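Local coordinates for Mgp-operon protein 3 (Mycoplasma pneumoniae, PDB 6RJ1), which probably mediates adhesion of this human pathogen to host cells, as an immunodominant surface protein acting alongside P1, at residues A[254-258]-A[259-263]; A[357-360]-A[361-365]. All blocks are in the same frame, centred on the assembly; numbering follows the deposited sequence.

Contact 1: A[254-258]-A[259-263]; sequences SSWKN and SEKTT
W256 folds beneath E260 and K261 in a local side-chain contact four and five residues along helix 253-267, on the surface of the chain. The indole is the buried member: with CG anti to the backbone N (chi1 -174°), it reaches forward along the helix, and E260 and K261 lie over one of its faces. Over the five-membered ring lies K261 CB, 4.2 Å from the centroid and 25° off the ring normal, which identifies a CH-pi contact. E260 meets the benzo end, with its CB 3.7 Å from W256 CE3 and its CG 3.8 Å from W256 CZ3. Both side chains run across the indole at about a right angle, then carry their polar ends elsewhere: E260 OE2 bonds Y356 OH, and K261 NZ forms a salt bridge with E265. P237 packs against W256 from outside the helix.

Three donors converge on S255 O. S259 N reaches it at 3.0 Å and E260 N at 3.2 Å, while S259 OG approaches within the carbonyl plane at 3.1 Å, its chi1 of 60° directing the hydroxyl back toward the preceding turn. K261 N then bonds W256 O at 2.8 Å. The bonds from E260 N and K261 N each span five residues rather than four, the signature of a pi-helical bulge within an otherwise alpha-helical segment.

Contact 2: A[357-360]-A[361-365]; sequences LNTA and QALHQ
L363 sets CG anti to its carbonyl carbon (chi1 -65°), a turn that lays the branch alongside the carbonyl of T359, with L363 CG 3.3 Å from T359 O. With chi1 52°, between its backbone N and carbonyl carbon, the T359 hydroxyl faces V238 O, on the side of the partner strand, to which it is hydrogen-bonded; OG1 also lies 4.2 Å from L363 CD1 in van der Waals contact, the two side chains crossing at a slant. From the neighbouring turn position A362 brings its methyl up to T359, the two CB atoms being 4.2 Å apart.

The backbone evidence defines a strand-to-helix junction: T359 is the N-cap residue between strand 356-358 and helix 360-365. Its carbonyl oxygen takes L363 N at 3.0 Å, nearly in line with the C=O bond, and more weakly A362 N; one residue later H364 N bonds A360 O at 3.1 Å with an N-H...O angle of 169°. The threonine hydroxyl makes no capping bond. A long, weak bond of Asx-turn type, from A360 N to N358 OD1 at 3.5 Å, spans the last strand residue and the first helical turn, while N358 ND2 is held by A268 O.

Q361 bends at chi2 and brings its amide back beside the start of the helix, where OE1 touches A360 CB at 3.9 Å. The polar tie between the two segments there is indirect, because Q879 NE2 hydrogen-bonds both Q361 OE1 and N358 O, while loop residues T874 and Y875 pack on the Q361 side chain.

Contact 1 comes first along the chain and contact 2 follows, separated by a sequence that includes the unmodelled residues 273-350. Their centres lie 19 Å apart, and the nearest atoms, about 8 Å apart, do not touch. Both lie on the same side of the chain's centre: the centre of contact 1, at the surface, is about 30 Å from the centre of the chain, and that of contact 2, buried, about 19 Å from it. Strand 356-358, which pairs antiparallel with strand 239-241, links them: Y356 bonds E260 of contact 1, and N358 of contact 2 bonds A268, just beyond helix 253-267. These bonds tie that surface helix to the strand leading into helix 360-365.

Contact 1: A[254-258]-A[259-263]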
loop_
_atom_site.group_PDB
_atom_site.type_symbol
_atom_site.label_atom_id
_atom_site.label_comp_id
_atom_site.label_asym_id
_atom_site.label_seq_id
_atom_site.Cartn_x
_atom_site.Cartn_y
_atom_site.Cartn_z
ATOM N N SER A 254 3.787 -8.531 25.908
ATOM C CA SER A 254 3.668 -8.977 27.300
ATOM C C SER A 254 3.157 -7.863 28.218
ATOM O O SER A 254 2.187 -8.090 28.941
ATOM C CB SER A 254 4.987 -9.544 27.812
ATOM O OG SER A 254 4.781 -10.237 29.034
ATOM N N SER A 255 3.758 -6.650 28.138
ATOM C CA SER A 255 3.331 -5.479 28.911
ATOM C C SER A 255 1.894 -5.076 28.564
ATOM O O SER A 255 1.145 -4.674 29.460
ATOM C CB SER A 255 4.266 -4.302 28.680
ATOM O OG SER A 255 5.530 -4.533 29.276
ATOM N N TRP A 256 1.506 -5.214 27.273
ATOM C CA TRP A 256 0.156 -4.920 26.814
ATOM C C TRP A 256 -0.824 -5.886 27.476
ATOM O O TRP A 256 -1.715 -5.443 28.193
ATOM C CB TRP A 256 0.050 -4.991 25.278
ATOM C CG TRP A 256 -1.294 -4.543 24.772
ATOM C CD1 TRP A 256 -2.366 -5.334 24.479
ATOM C CD2 TRP A 256 -1.745 -3.190 24.634
ATOM N NE1 TRP A 256 -3.443 -4.560 24.126
ATOM C CE2 TRP A 256 -3.090 -3.238 24.209
ATOM C CE3 TRP A 256 -1.138 -1.937 24.817
ATOM C CZ2 TRP A 256 -3.842 -2.081 23.965
ATOM C CZ3 TRP A 256 -1.878 -0.792 24.569
ATOM C CH2 TRP A 256 -3.208 -0.870 24.129
ATOM N N LYS A 257 -0.608 -7.200 27.285
ATOM C CA LYS A 257 -1.413 -8.294 27.825
ATOM C C LYS A 257 -1.560 -8.221 29.350
ATOM O O LYS A 257 -2.676 -8.331 29.858
ATOM C CB LYS A 257 -0.794 -9.641 27.404
ATOM C CG LYS A 257 -1.646 -10.874 27.701
ATOM C CD LYS A 257 -0.883 -12.171 27.420
ATOM C CE LYS A 257 -1.093 -12.696 26.015
ATOM N NZ LYS A 257 -0.215 -13.859 25.723
ATOM N N ASN A 258 -0.443 -8.019 30.066
ATOM C CA ASN A 258 -0.411 -7.991 31.528
ATOM C C ASN A 258 -1.018 -6.748 32.178
ATOM O O ASN A 258 -1.583 -6.877 33.269
ATOM C CB ASN A 258 1.015 -8.206 32.050
ATOM C CG ASN A 258 1.651 -9.532 31.668
ATOM O OD1 ASN A 258 0.994 -10.480 31.206
ATOM N ND2 ASN A 258 2.965 -9.618 31.849
ATOM N N SER A 259 -0.885 -5.552 31.557
ATOM C CA SER A 259 -1.402 -4.333 32.190
ATOM C C SER A 259 -2.070 -3.324 31.252
ATOM O O SER A 259 -3.251 -3.021 31.437
ATOM C CB SER A 259 -0.302 -3.642 32.996
ATOM O OG SER A 259 0.800 -3.268 32.185
ATOM N N GLU A 260 -1.316 -2.800 30.262
ATOM C CA GLU A 260 -1.737 -1.744 29.338
ATOM C C GLU A 260 -3.040 -2.015 28.554
ATOM O O GLU A 260 -3.669 -1.057 28.096
ATOM C CB GLU A 260 -0.594 -1.380 28.391
ATOM C CG GLU A 260 -0.524 0.100 28.051
ATOM C CD GLU A 260 -0.427 1.115 29.179
ATOM O OE1 GLU A 260 0.157 0.796 30.242
ATOM O OE2 GLU A 260 -0.930 2.246 28.986
ATOM N N LYS A 261 -3.464 -3.285 28.437
ATOM C CA LYS A 261 -4.719 -3.651 27.776
ATOM C C LYS A 261 -5.879 -3.047 28.586
ATOM O O LYS A 261 -6.661 -2.280 28.028
ATOM C CB LYS A 261 -4.846 -5.183 27.666
ATOM C CG LYS A 261 -6.154 -5.694 27.058
ATOM C CD LYS A 261 -6.325 -7.215 27.218
ATOM C CE LYS A 261 -6.700 -7.670 28.615
ATOM N NZ LYS A 261 -8.104 -7.324 28.964
ATOM N N THR A 262 -5.935 -3.332 29.914
ATOM C CA THR A 262 -6.970 -2.830 30.829
ATOM C C THR A 262 -6.978 -1.303 30.906
ATOM O O THR A 262 -8.049 -0.711 31.042
ATOM C CB THR A 262 -6.883 -3.488 32.223
ATOM O OG1 THR A 262 -5.603 -3.235 32.801
ATOM C CG2 THR A 262 -7.165 -4.989 32.189
ATOM N N THR A 263 -5.784 -0.672 30.790
ATOM C CA THR A 263 -5.611 0.785 30.794
ATOM C C THR A 263 -6.345 1.382 29.590
ATOM O O THR A 263 -7.164 2.285 29.765
ATOM C CB THR A 263 -4.114 1.149 30.835
ATOM O OG1 THR A 263 -3.541 0.622 32.032
ATOM C CG2 THR A 263 -3.869 2.653 30.771
#

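Contact 2: A[357-360]-A[361-365]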
loop_
_atom_site.group_PDB
_atom_site.type_symbol
_atom_site.label_atom_id
_atom_site.label_comp_id
_atom_site.label_asym_id
_atom_site.label_seq_id
_atom_site.Cartn_x
_atom_site.Cartn_y
_atom_site.Cartn_z
ATOM N N LEU A 357 -7.375 5.646 21.365
ATOM C CA LEU A 357 -8.569 5.716 20.528
ATOM C C LEU A 357 -9.051 4.290 20.277
ATOM O O LEU A 357 -8.230 3.391 20.098
ATOM C CB LEU A 357 -8.274 6.363 19.158
ATOM C CG LEU A 357 -7.780 7.804 19.114
ATOM C CD1 LEU A 357 -7.004 8.051 17.833
ATOM C CD2 LEU A 357 -8.929 8.805 19.262
ATOM N N ASN A 358 -10.375 4.091 20.240
ATOM C CA ASN A 358 -10.986 2.802 19.926
ATOM C C ASN A 358 -11.366 2.903 18.446
ATOM O O ASN A 358 -12.278 3.655 18.083
ATOM C CB ASN A 358 -12.210 2.545 20.821
ATOM C CG ASN A 358 -12.719 1.125 20.818
ATOM O OD1 ASN A 358 -12.826 0.466 19.775
ATOM N ND2 ASN A 358 -13.067 0.623 21.995
ATOM N N THR A 359 -10.606 2.216 17.585
ATOM C CA THR A 359 -10.816 2.293 16.139
ATOM C C THR A 359 -11.415 1.001 15.565
ATOM O O THR A 359 -11.176 0.674 14.398
ATOM C CB THR A 359 -9.530 2.731 15.435
ATOM O OG1 THR A 359 -8.453 1.892 15.862
ATOM C CG2 THR A 359 -9.190 4.200 15.690
ATOM N N ALA A 360 -12.238 0.300 16.375
ATOM C CA ALA A 360 -12.901 -0.952 16.006
ATOM C C ALA A 360 -13.687 -0.881 14.690
ATOM O O ALA A 360 -13.484 -1.732 13.818
ATOM C CB ALA A 360 -13.805 -1.422 17.134
ATOM N N GLN A 361 -14.551 0.148 14.542
ATOM C CA GLN A 361 -15.402 0.346 13.360
ATOM C C GLN A 361 -14.615 0.768 12.133
ATOM O O GLN A 361 -15.033 0.478 11.009
ATOM C CB GLN A 361 -16.563 1.307 13.643
ATOM C CG GLN A 361 -17.443 0.884 14.819
ATOM C CD GLN A 361 -17.008 1.480 16.147
ATOM O OE1 GLN A 361 -15.848 1.863 16.358
ATOM N NE2 GLN A 361 -17.941 1.572 17.078
ATOM N N ALA A 362 -13.467 1.437 12.347
ATOM C CA ALA A 362 -12.572 1.862 11.274
ATOM C C ALA A 362 -11.879 0.633 10.697
ATOM O O ALA A 362 -11.827 0.492 9.475
ATOM C CB ALA A 362 -11.552 2.866 11.793
ATOM N N LEU A 363 -11.422 -0.286 11.581
ATOM C CA LEU A 363 -10.759 -1.538 11.204
ATOM C C LEU A 363 -11.693 -2.474 10.454
ATOM O O LEU A 363 -11.320 -2.966 9.396
ATOM C CB LEU A 363 -10.155 -2.248 12.424
ATOM C CG LEU A 363 -9.014 -1.538 13.146
ATOM C CD1 LEU A 363 -8.898 -2.029 14.577
ATOM C CD2 LEU A 363 -7.686 -1.687 12.390
ATOM N N HIS A 364 -12.912 -2.698 10.977
ATOM C CA HIS A 364 -13.931 -3.541 10.337
ATOM C C HIS A 364 -14.156 -3.108 8.868
ATOM O O HIS A 364 -14.265 -3.959 7.983
ATOM C CB HIS A 364 -15.254 -3.476 11.131
ATOM C CG HIS A 364 -16.420 -4.036 10.378
ATOM N ND1 HIS A 364 -16.611 -5.401 10.256
ATOM C CD2 HIS A 364 -17.377 -3.395 9.668
ATOM C CE1 HIS A 364 -17.679 -5.548 9.493
ATOM N NE2 HIS A 364 -18.176 -4.369 9.115
ATOM N N GLN A 365 -14.211 -1.777 8.638
ATOM C CA GLN A 365 -14.399 -1.112 7.353
ATOM C C GLN A 365 -13.196 -1.292 6.415
ATOM O O GLN A 365 -13.364 -1.214 5.199
ATOM C CB GLN A 365 -14.677 0.376 7.588
ATOM C CG GLN A 365 -15.648 0.993 6.583
ATOM C CD GLN A 365 -17.080 0.502 6.711
ATOM O OE1 GLN A 365 -17.714 0.561 7.776
ATOM N NE2 GLN A 365 -17.625 0.022 5.612
#